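Side-chain contacts in taurine:2-oxoglutarate aminotransferase (PDB 6JIX), which probably transfers the amino group of taurine to 2-oxoglutarate, using pyridoxal 5'-phosphate as cofactor: residues M3-G8 with P32-D37; S138-Y143 with W157-T162; V172-P177 with I216-I221. All coordinates share one frame; numbering follows the deposited sequence.

Interaction 1: residues M3-G8 with P32-D37; sequences MEELTG and PIKKAD
Gly8 and Pro32 bring the two backbones together at one point, their CA atoms 5.9 Å apart; from there the irregular segment 3-8 and the strand 33-37 run outward without pairing. Pro32 sets CB and CG against the carbonyl oxygen of Gly8, CG lying 3.8 Å from Gly8 O. This is van der Waals contact of ring methylenes with a peptide oxygen. Gly8, lacking a side chain, offers only backbone here, while the compact proline also packs on Val11 and Ala12 of helix 8-18, which Gly8 begins. Thr7 suits the position just before that helix because its OG1 caps the backbone N of Glu10.

Farther out, Glu5 and Lys34 both point at the opposite segment and their chains cross at about a right angle. The Lys34 chain is stretched until its last torsion, chi4 -95°, turns the ammonium aside: the methylene CE comes nearest to Glu5 OE1, at 4.2 Å, and Lys34 NZ stays 5.3 Å from Glu5 OE1. Backbone oxygens beside this pair are bound by the second subunit, Glu4 O by its Arg93 and Lys34 O by its Asn78. With opposite charges near each other but not joined, at the protein surface, the attraction between Glu5 and Lys34 is probably modest and screened by solvent, and the Pro32 methylenes add only a van der Waals touch.

Interaction 2: residues S138-Y143 with W157-T162; sequences SCYRSY and WRRFAT. With PLP (pyridoxal-5'-phosphate), chain G.
Tyr143 and Arg158 face each other across backbones that stay well apart, their CA atoms separated by 8.5 Å, and at the other end the CA atoms of Tyr140 and Trp157 lie 9.1 Å apart, so long side chains must span the gap. Arg158 does so by laying its guanidinium flat over one face of the Tyr143 ring, the planes inclined by only 17° and Arg158 CZ 3.6 Å from the ring centroid. This is a stacked cation-pi contact: CZ and NE lie near CD1 and CE1, while NH2 sits toward the CG rim. A bend at chi3 (-82°) swings the guanidinium over the ring, and a salt bridge from Arg158 NH2 to Asp156 probably limits its rotation.

Tyr143 has CG opposite its backbone N (chi1 -178°), which carries the ring out toward the arginine and sets its edge against the cofactor, with Tyr143 CE2 3.6 Å from PLP C4A. Replacing Tyr143 with an alanine would probably leave the Arg158 guanidinium without its pi surface and open a gap beside the C4A aldehyde carbon.

Arg159 reaches the edge of the Tyr140 ring, its NH2 3.7 Å from Tyr140 CD1, but its polar end is held by Ser154 O, Gly155 O and Glu163. Nearer the strand, Ser142 OG bonds to Cys139 O at 2.7 Å, tying down the turn that follows strand 135-139. An aromatic residue next to PLP, on the loop leaving a strand of the large central sheet, is a familiar feature of the cofactor site in fold-type I, class-III aminotransferases.

Interaction 3: residues V172-P177 with I216-I221; sequences VHFMNP and ILMESI. With PLP (pyridoxal-5'-phosphate), chain G.
Phe174 meets Met218 and Ile216 with the far end of its ring. The sulfur of Met218 lies in the ring plane, at the edge, with Met218 SD 4.0 Å from Phe174 CZ and 5.4 Å from the ring centroid: a Met-aromatic contact of the edge-on kind, in which the sulfur faces the ring's polarised C-H rim. The CG2 methyl of Ile216 reaches the same carbon, 4.2 Å from Phe174 CZ, from an oblique direction. Phe174 carries CG between its backbone N and carbonyl carbon (chi1 65°), a setting that sends the ring toward the other strand, while the Met218 chain, bent at chi3, crosses the Phe174 side chain at about a right angle.

The next shell explains the reach. Strands 171-174 and 213-219 are not neighbours; both flank strand 135-139, and Phe174 also packs on its Cys139. Leu201 and Gln204 of helix 190-208 and Tyr234 of helix 234-245 touch the phenylalanine, and Met235 and Val238 of the latter helix touch Met218. One residue beyond Met218, Glu219 points into the cofactor pocket, its OE1 3.1 Å from the methyl carbon C2A of PLP; OE1 is hydrogen-bonded to Gly223 N and OE2 to Tyr143 N.

The contact between the strands is uncharged: a ring, a flexible thioether and the methyl of a branched side chain meet mainly by dispersion, with a small electrostatic share likely from the sulfur at the C-H edge.

Interaction 1 is a surface contact on the N-terminal side of the chain, its centre about 35 Å from that of interaction 2 and about 41 Å from that of interaction 3. Interactions 1 and 2 both reach the second subunit; interaction 3 does not. The latter two are buried and share the seven-stranded sheet: strand 135-139, whose end opens segment 138-143, lies between the two strands of interaction 3. They join directly, Ser138 O to Phe174 N and Arg141 NH1 to Asn176 O, and both touch PLP. Chemistry follows place: loosely opposed charges and a proline against a peptide oxygen at the surface, a cation-pi stack beside the cofactor, and uncharged packing with a Met-aromatic contact where helices cover the sheet.

Interaction 1: residues M3-G8 with P32-D37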
loop_
_atom_site.group_PDB
_atom_site.type_symbol
_atom_site.label_atom_id
_atom_site.label_comp_id
_atom_site.label_asym_id
_atom_site.label_seq_id
_atom_site.Cartn_x
_atom_site.Cartn_y
_atom_site.Cartn_z
ATOM N N MET A 3 15.683 -22.818 8.098
ATOM C CA MET A 3 15.006 -24.107 8.018
ATOM C C MET A 3 15.387 -24.865 6.756
ATOM O O MET A 3 16.258 -24.445 5.988
ATOM C CB MET A 3 13.489 -23.938 8.069
ATOM C CG MET A 3 13.020 -23.002 9.157
ATOM S SD MET A 3 11.888 -21.777 8.488
ATOM C CE MET A 3 12.987 -20.793 7.469
ATOM N N GLU A 4 14.707 -25.988 6.556
ATOM C CA GLU A 4 14.976 -26.855 5.420
ATOM C C GLU A 4 14.273 -26.353 4.170
ATOM O O GLU A 4 13.060 -26.128 4.178
ATOM C CB GLU A 4 14.523 -28.277 5.724
ATOM C CG GLU A 4 15.648 -29.179 6.151
ATOM C CD GLU A 4 15.474 -30.584 5.642
ATOM O OE1 GLU A 4 15.686 -30.784 4.429
ATOM O OE2 GLU A 4 15.131 -31.480 6.447
ATOM N N GLU A 5 15.043 -26.173 3.101
ATOM C CA GLU A 5 14.496 -25.667 1.853
ATOM C C GLU A 5 13.314 -26.531 1.406
ATOM O O GLU A 5 13.283 -27.743 1.636
ATOM C CB GLU A 5 15.593 -25.625 0.783
ATOM C CG GLU A 5 15.269 -24.772 -0.438
ATOM C CD GLU A 5 15.864 -25.352 -1.719
ATOM O OE1 GLU A 5 15.180 -25.359 -2.776
ATOM O OE2 GLU A 5 17.027 -25.815 -1.661
ATOM N N LEU A 6 12.290 -25.884 0.848
ATOM C CA LEU A 6 11.077 -26.570 0.426
ATOM C C LEU A 6 11.176 -27.042 -1.018
ATOM O O LEU A 6 11.673 -26.312 -1.885
ATOM C CB LEU A 6 9.864 -25.649 0.554
ATOM C CG LEU A 6 9.434 -25.173 1.935
ATOM C CD1 LEU A 6 8.224 -24.305 1.755
ATOM C CD2 LEU A 6 9.137 -26.351 2.838
ATOM N N THR A 7 10.665 -28.250 -1.275
ATOM C CA THR A 7 10.533 -28.772 -2.631
ATOM C C THR A 7 9.461 -28.010 -3.403
ATOM O O THR A 7 8.605 -27.328 -2.831
ATOM C CB THR A 7 10.181 -30.261 -2.628
ATOM O OG1 THR A 7 8.890 -30.441 -2.035
ATOM C CG2 THR A 7 11.204 -31.060 -1.841
ATOM N N GLY A 8 9.542 -28.096 -4.729
ATOM C CA GLY A 8 8.495 -27.511 -5.543
ATOM C C GLY A 8 7.120 -27.979 -5.114
ATOM O O GLY A 8 6.211 -27.172 -4.916
ATOM N N PRO A 32 4.967 -23.386 -9.092
ATOM C CA PRO A 32 5.934 -22.835 -8.130
ATOM C C PRO A 32 7.207 -22.333 -8.804
ATOM O O PRO A 32 7.794 -23.043 -9.626
ATOM C CB PRO A 32 6.206 -24.025 -7.206
ATOM C CG PRO A 32 6.101 -25.203 -8.121
ATOM C CD PRO A 32 5.099 -24.849 -9.209
ATOM N N ILE A 33 7.608 -21.096 -8.507
ATOM C CA ILE A 33 8.761 -20.459 -9.130
ATOM C C ILE A 33 9.902 -20.427 -8.125
ATOM O O ILE A 33 9.732 -19.971 -6.984
ATOM C CB ILE A 33 8.421 -19.052 -9.642
ATOM C CG1 ILE A 33 7.406 -19.159 -10.777
ATOM C CG2 ILE A 33 9.659 -18.353 -10.151
ATOM C CD1 ILE A 33 7.916 -19.875 -11.999
ATOM N N LYS A 34 11.065 -20.918 -8.558
ATOM C CA LYS A 34 12.225 -21.151 -7.704
ATOM C C LYS A 34 13.265 -20.050 -7.806
ATOM O O LYS A 34 13.954 -19.768 -6.814
ATOM C CB LYS A 34 12.856 -22.509 -8.059
ATOM C CG LYS A 34 14.297 -22.745 -7.606
ATOM C CD LYS A 34 14.626 -24.236 -7.683
ATOM C CE LYS A 34 15.813 -24.614 -6.815
ATOM N NZ LYS A 34 17.058 -24.595 -7.650
ATOM N N LYS A 35 13.376 -19.413 -8.975
ATOM C CA LYS A 35 14.456 -18.481 -9.251
ATOM C C LYS A 35 14.053 -17.607 -10.433
ATOM O O LYS A 35 13.265 -18.020 -11.287
ATOM C CB LYS A 35 15.768 -19.241 -9.520
ATOM C CG LYS A 35 16.879 -18.446 -10.211
ATOM C CD LYS A 35 17.873 -17.865 -9.207
ATOM C CE LYS A 35 18.461 -16.537 -9.692
ATOM N NZ LYS A 35 19.396 -15.901 -8.710
ATOM N N ALA A 36 14.599 -16.391 -10.467
ATOM C CA ALA A 36 14.438 -15.492 -11.602
ATOM C C ALA A 36 15.760 -14.793 -11.873
ATOM O O ALA A 36 16.549 -14.555 -10.952
ATOM C CB ALA A 36 13.355 -14.425 -11.357
ATOM N N ASP A 37 15.989 -14.459 -13.148
ATOM C CA ASP A 37 17.221 -13.795 -13.556
ATOM C C ASP A 37 17.136 -13.238 -14.984
ATOM O O ASP A 37 16.723 -13.937 -15.918
ATOM C CB ASP A 37 18.399 -14.767 -13.415
ATOM C CG ASP A 37 19.707 -14.149 -13.829
ATOM O OD1 ASP A 37 20.060 -13.074 -13.297
ATOM O OD2 ASP A 37 20.357 -14.723 -14.722
#

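Interaction 2: residues S138-Y143 with W157-T162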
loop_
_atom_site.group_PDB
_atom_site.type_symbol
_atom_site.label_atom_id
_atom_site.label_comp_id
_atom_site.label_asym_id
_atom_site.label_seq_id
_atom_site.Cartn_x
_atom_site.Cartn_y
_atom_site.Cartn_z
ATOM N N SER A 138 -12.755 10.276 -14.270
ATOM C CA SER A 138 -11.809 9.274 -14.746
ATOM C C SER A 138 -12.472 8.412 -15.808
ATOM O O SER A 138 -13.701 8.396 -15.948
ATOM C CB SER A 138 -11.267 8.404 -13.610
ATOM O OG SER A 138 -12.306 7.939 -12.783
ATOM N N CYS A 139 -11.638 7.675 -16.543
ATOM C CA CYS A 139 -12.106 6.957 -17.721
ATOM C C CYS A 139 -12.713 5.617 -17.340
ATOM O O CYS A 139 -12.232 4.937 -16.426
ATOM C CB CYS A 139 -10.963 6.719 -18.701
ATOM S SG CYS A 139 -10.020 8.163 -19.121
ATOM N N TYR A 140 -13.761 5.230 -18.074
ATOM C CA TYR A 140 -14.335 3.894 -17.928
ATOM C C TYR A 140 -13.328 2.812 -18.311
ATOM O O TYR A 140 -13.271 1.754 -17.675
ATOM C CB TYR A 140 -15.597 3.767 -18.785
ATOM C CG TYR A 140 -16.875 4.234 -18.126
ATOM C CD1 TYR A 140 -17.320 3.669 -16.941
ATOM C CD2 TYR A 140 -17.651 5.240 -18.697
ATOM C CE1 TYR A 140 -18.510 4.107 -16.334
ATOM C CE2 TYR A 140 -18.839 5.676 -18.103
ATOM C CZ TYR A 140 -19.268 5.106 -16.927
ATOM O OH TYR A 140 -20.445 5.537 -16.331
ATOM N N ARG A 141 -12.519 3.058 -19.346
ATOM C CA ARG A 141 -11.490 2.103 -19.767
ATOM C C ARG A 141 -10.192 2.456 -19.050
ATOM O O ARG A 141 -9.281 3.085 -19.598
ATOM C CB ARG A 141 -11.314 2.133 -21.278
ATOM C CG ARG A 141 -12.269 1.270 -22.073
ATOM C CD ARG A 141 -12.305 1.754 -23.526
ATOM N NE ARG A 141 -13.162 0.944 -24.388
ATOM C CZ ARG A 141 -13.906 1.434 -25.374
ATOM N NH1 ARG A 141 -13.898 2.733 -25.628
ATOM N NH2 ARG A 141 -14.652 0.623 -26.114
ATOM N N SER A 142 -10.099 2.008 -17.804
ATOM C CA SER A 142 -8.958 2.359 -16.968
ATOM C C SER A 142 -8.932 1.463 -15.740
ATOM O O SER A 142 -9.967 0.925 -15.318
ATOM C CB SER A 142 -9.010 3.837 -16.543
ATOM O OG SER A 142 -9.849 4.041 -15.410
ATOM N N TYR A 143 -7.732 1.296 -15.188
ATOM C CA TYR A 143 -7.537 0.673 -13.883
ATOM C C TYR A 143 -6.548 1.505 -13.079
ATOM O O TYR A 143 -5.470 1.853 -13.582
ATOM C CB TYR A 143 -7.033 -0.767 -14.001
ATOM C CG TYR A 143 -6.856 -1.450 -12.660
ATOM C CD1 TYR A 143 -7.959 -1.845 -11.909
ATOM C CD2 TYR A 143 -5.582 -1.692 -12.134
ATOM C CE1 TYR A 143 -7.810 -2.478 -10.669
ATOM C CE2 TYR A 143 -5.416 -2.326 -10.897
ATOM C CZ TYR A 143 -6.538 -2.719 -10.159
ATOM O OH TYR A 143 -6.389 -3.344 -8.921
ATOM N N TRP A 157 -14.468 -3.511 -14.613
ATOM C CA TRP A 157 -15.481 -4.143 -13.779
ATOM C C TRP A 157 -14.967 -4.584 -12.415
ATOM O O TRP A 157 -15.781 -4.955 -11.565
ATOM C CB TRP A 157 -16.079 -5.338 -14.531
ATOM C CG TRP A 157 -15.060 -6.315 -15.114
ATOM C CD1 TRP A 157 -14.650 -6.392 -16.416
ATOM C CD2 TRP A 157 -14.365 -7.362 -14.414
ATOM N NE1 TRP A 157 -13.731 -7.404 -16.564
ATOM C CE2 TRP A 157 -13.543 -8.018 -15.355
ATOM C CE3 TRP A 157 -14.360 -7.807 -13.090
ATOM C CZ2 TRP A 157 -12.722 -9.091 -15.011
ATOM C CZ3 TRP A 157 -13.531 -8.872 -12.745
ATOM C CH2 TRP A 157 -12.726 -9.499 -13.704
ATOM N N ARG A 158 -13.656 -4.554 -12.173
ATOM C CA ARG A 158 -13.158 -4.861 -10.835
ATOM C C ARG A 158 -13.637 -3.855 -9.795
ATOM O O ARG A 158 -13.505 -4.118 -8.590
ATOM C CB ARG A 158 -11.633 -4.938 -10.861
ATOM C CG ARG A 158 -11.106 -6.157 -11.631
ATOM C CD ARG A 158 -9.606 -6.215 -11.585
ATOM N NE ARG A 158 -9.022 -5.340 -12.592
ATOM C CZ ARG A 158 -7.723 -5.274 -12.851
ATOM N NH1 ARG A 158 -6.875 -6.024 -12.161
ATOM N NH2 ARG A 158 -7.274 -4.462 -13.799
ATOM N N ARG A 159 -14.160 -2.706 -10.236
ATOM C CA ARG A 159 -14.788 -1.724 -9.360
ATOM C C ARG A 159 -16.131 -2.200 -8.782
ATOM O O ARG A 159 -16.522 -1.737 -7.704
ATOM C CB ARG A 159 -14.979 -0.416 -10.142
ATOM C CG ARG A 159 -16.221 0.381 -9.762
ATOM C CD ARG A 159 -16.132 1.791 -10.293
ATOM N NE ARG A 159 -16.130 1.779 -11.746
ATOM C CZ ARG A 159 -17.229 1.746 -12.492
ATOM N NH1 ARG A 159 -18.422 1.731 -11.915
ATOM N NH2 ARG A 159 -17.140 1.727 -13.819
ATOM N N PHE A 160 -16.835 -3.124 -9.456
ATOM C CA PHE A 160 -18.187 -3.492 -9.038
ATOM C C PHE A 160 -18.186 -4.064 -7.620
ATOM O O PHE A 160 -19.089 -3.772 -6.817
ATOM C CB PHE A 160 -18.807 -4.480 -10.034
ATOM C CG PHE A 160 -18.900 -3.961 -11.447
ATOM C CD1 PHE A 160 -18.616 -2.626 -11.747
ATOM C CD2 PHE A 160 -19.275 -4.807 -12.482
ATOM C CE1 PHE A 160 -18.686 -2.146 -13.072
ATOM C CE2 PHE A 160 -19.352 -4.346 -13.803
ATOM C CZ PHE A 160 -19.049 -3.011 -14.105
ATOM N N ALA A 161 -17.202 -4.915 -7.305
ATOM C CA ALA A 161 -17.095 -5.445 -5.949
ATOM C C ALA A 161 -16.875 -4.324 -4.947
ATOM O O ALA A 161 -17.543 -4.270 -3.909
ATOM C CB ALA A 161 -15.963 -6.469 -5.858
ATOM N N THR A 162 -15.966 -3.393 -5.253
ATOM C CA THR A 162 -15.735 -2.288 -4.325
ATOM C C THR A 162 -17.014 -1.488 -4.100
ATOM O O THR A 162 -17.193 -0.870 -3.041
ATOM C CB THR A 162 -14.609 -1.379 -4.824
ATOM O OG1 THR A 162 -13.394 -2.128 -4.942
ATOM C CG2 THR A 162 -14.371 -0.259 -3.835
HETATM N N1 PLP G . -2.502 2.124 -12.051
HETATM C C2 PLP G . -2.219 1.372 -13.119
HETATM C C2A PLP G . -2.107 1.997 -14.499
HETATM C C3 PLP G . -2.019 -0.024 -12.982
HETATM O O3 PLP G . -1.730 -0.828 -14.068
HETATM C C4 PLP G . -2.107 -0.612 -11.740
HETATM C C4A PLP G . -1.879 -2.148 -11.627
HETATM O O4A PLP G . -2.107 -2.885 -12.587
HETATM C C5 PLP G . -2.409 0.232 -10.627
HETATM C C6 PLP G . -2.595 1.609 -10.813
HETATM C C5A PLP G . -2.514 -0.396 -9.189
HETATM O O4P PLP G . -1.203 -0.569 -8.756
HETATM P P PLP G . -0.891 -1.526 -7.478
HETATM O O1P PLP G . 0.511 -1.392 -7.070
HETATM O O2P PLP G . -1.637 -1.088 -6.280
HETATM O O3P PLP G . -1.311 -3.107 -7.874
#

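Interaction 3: residues V172-P177 with I216-I221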
loop_
_atom_site.group_PDB
_atom_site.type_symbol
_atom_site.label_atom_id
_atom_site.label_comp_id
_atom_site.label_asym_id
_atom_site.label_seq_id
_atom_site.Cartn_x
_atom_site.Cartn_y
_atom_site.Cartn_z
ATOM N N VAL A 172 -16.973 10.586 -11.111
ATOM C CA VAL A 172 -17.690 10.614 -12.379
ATOM C C VAL A 172 -16.827 9.969 -13.456
ATOM O O VAL A 172 -15.652 10.328 -13.626
ATOM C CB VAL A 172 -18.053 12.053 -12.781
ATOM C CG1 VAL A 172 -19.011 12.039 -13.970
ATOM C CG2 VAL A 172 -18.662 12.785 -11.625
ATOM N N HIS A 173 -17.415 9.047 -14.213
ATOM C CA HIS A 173 -16.700 8.307 -15.239
ATOM C C HIS A 173 -17.106 8.783 -16.622
ATOM O O HIS A 173 -18.292 8.996 -16.891
ATOM C CB HIS A 173 -16.957 6.809 -15.083
ATOM C CG HIS A 173 -16.397 6.255 -13.815
ATOM N ND1 HIS A 173 -17.163 6.056 -12.685
ATOM C CD2 HIS A 173 -15.132 5.906 -13.477
ATOM C CE1 HIS A 173 -16.399 5.584 -11.715
ATOM N NE2 HIS A 173 -15.163 5.484 -12.169
ATOM N N PHE A 174 -16.115 8.966 -17.491
ATOM C CA PHE A 174 -16.364 9.293 -18.886
ATOM C C PHE A 174 -15.754 8.239 -19.790
ATOM O O PHE A 174 -14.730 7.632 -19.466
ATOM C CB PHE A 174 -15.830 10.690 -19.282
ATOM C CG PHE A 174 -14.334 10.844 -19.215
ATOM C CD1 PHE A 174 -13.665 10.849 -17.990
ATOM C CD2 PHE A 174 -13.598 11.050 -20.376
ATOM C CE1 PHE A 174 -12.284 11.028 -17.936
ATOM C CE2 PHE A 174 -12.228 11.212 -20.336
ATOM C CZ PHE A 174 -11.565 11.213 -19.119
ATOM N N MET A 175 -16.405 8.016 -20.921
ATOM C CA MET A 175 -15.938 7.020 -21.875
ATOM C C MET A 175 -14.788 7.583 -22.705
ATOM O O MET A 175 -14.903 8.672 -23.277
ATOM C CB MET A 175 -17.082 6.578 -22.785
ATOM C CG MET A 175 -16.696 5.500 -23.775
ATOM S SD MET A 175 -16.179 3.956 -22.981
ATOM C CE MET A 175 -17.407 3.875 -21.678
ATOM N N ASN A 176 -13.649 6.865 -22.719
ATOM C CA ASN A 176 -12.528 7.215 -23.580
ATOM C C ASN A 176 -12.522 6.330 -24.819
ATOM O O ASN A 176 -13.042 5.210 -24.790
ATOM C CB ASN A 176 -11.178 7.079 -22.853
ATOM C CG ASN A 176 -11.085 5.831 -21.972
ATOM O OD1 ASN A 176 -12.095 5.233 -21.587
ATOM N ND2 ASN A 176 -9.856 5.450 -21.626
ATOM N N PRO A 177 -11.940 6.808 -25.918
ATOM C CA PRO A 177 -12.007 6.055 -27.178
ATOM C C PRO A 177 -11.030 4.893 -27.195
ATOM O O PRO A 177 -9.870 5.023 -26.796
ATOM C CB PRO A 177 -11.620 7.098 -28.235
ATOM C CG PRO A 177 -10.698 8.012 -27.496
ATOM C CD PRO A 177 -11.235 8.093 -26.080
ATOM N N ILE A 216 -9.074 15.542 -13.324
ATOM C CA ILE A 216 -9.290 14.465 -14.265
ATOM C C ILE A 216 -8.114 13.516 -14.112
ATOM O O ILE A 216 -6.951 13.931 -14.225
ATOM C CB ILE A 216 -9.396 14.991 -15.701
ATOM C CG1 ILE A 216 -10.701 15.759 -15.893
ATOM C CG2 ILE A 216 -9.294 13.840 -16.703
ATOM C CD1 ILE A 216 -10.873 16.247 -17.310
ATOM N N LEU A 217 -8.406 12.248 -13.842
ATOM C CA LEU A 217 -7.374 11.248 -13.620
ATOM C C LEU A 217 -7.396 10.234 -14.759
ATOM O O LEU A 217 -8.418 9.576 -14.992
ATOM C CB LEU A 217 -7.591 10.564 -12.268
ATOM C CG LEU A 217 -6.928 9.214 -12.000
ATOM C CD1 LEU A 217 -5.401 9.337 -11.961
ATOM C CD2 LEU A 217 -7.455 8.666 -10.696
ATOM N N MET A 218 -6.281 10.113 -15.479
ATOM C CA MET A 218 -6.217 9.158 -16.581
ATOM C C MET A 218 -4.838 8.535 -16.671
ATOM O O MET A 218 -3.831 9.193 -16.406
ATOM C CB MET A 218 -6.662 9.739 -17.942
ATOM C CG MET A 218 -6.423 11.171 -18.200
ATOM S SD MET A 218 -7.624 11.782 -19.428
ATOM C CE MET A 218 -7.484 10.640 -20.799
ATOM N N GLU A 219 -4.819 7.231 -16.955
ATOM C CA GLU A 219 -3.594 6.573 -17.399
ATOM C C GLU A 219 -3.042 7.272 -18.630
ATOM O O GLU A 219 -3.760 7.477 -19.622
ATOM C CB GLU A 219 -3.861 5.109 -17.750
ATOM C CG GLU A 219 -4.096 4.166 -16.601
ATOM C CD GLU A 219 -4.476 2.760 -17.078
ATOM O OE1 GLU A 219 -3.561 1.911 -17.194
ATOM O OE2 GLU A 219 -5.678 2.504 -17.327
ATOM N N SER A 220 -1.745 7.584 -18.589
ATOM C CA SER A 220 -1.120 8.254 -19.732
ATOM C C SER A 220 -1.440 7.518 -21.031
ATOM O O SER A 220 -1.947 8.112 -21.992
ATOM C CB SER A 220 0.396 8.349 -19.522
ATOM O OG SER A 220 0.736 9.196 -18.427
ATOM N N ILE A 221 -1.224 6.204 -21.040
ATOM C CA ILE A 221 -1.712 5.299 -22.074
ATOM C C ILE A 221 -2.391 4.158 -21.342
ATOM O O ILE A 221 -1.773 3.537 -20.469
ATOM C CB ILE A 221 -0.574 4.761 -22.962
ATOM C CG1 ILE A 221 -0.017 5.872 -23.845
ATOM C CG2 ILE A 221 -1.073 3.600 -23.830
ATOM C CD1 ILE A 221 1.409 5.608 -24.338
HETATM N N1 PLP G . -2.502 2.124 -12.051
HETATM C C2 PLP G . -2.219 1.372 -13.119
HETATM C C2A PLP G . -2.107 1.997 -14.499
HETATM C C3 PLP G . -2.019 -0.024 -12.982
HETATM O O3 PLP G . -1.730 -0.828 -14.068
HETATM C C4 PLP G . -2.107 -0.612 -11.740
HETATM C C4A PLP G . -1.879 -2.148 -11.627
HETATM O O4A PLP G . -2.107 -2.885 -12.587
HETATM C C5 PLP G . -2.409 0.232 -10.627
HETATM C C6 PLP G . -2.595 1.609 -10.813
HETATM C C5A PLP G . -2.514 -0.396 -9.189
HETATM O O4P PLP G . -1.203 -0.569 -8.756
HETATM P P PLP G . -0.891 -1.526 -7.478
HETATM O O1P PLP G . 0.511 -1.392 -7.070
HETATM O O2P PLP G . -1.637 -1.088 -6.280
HETATM O O3P PLP G . -1.311 -3.107 -7.874
#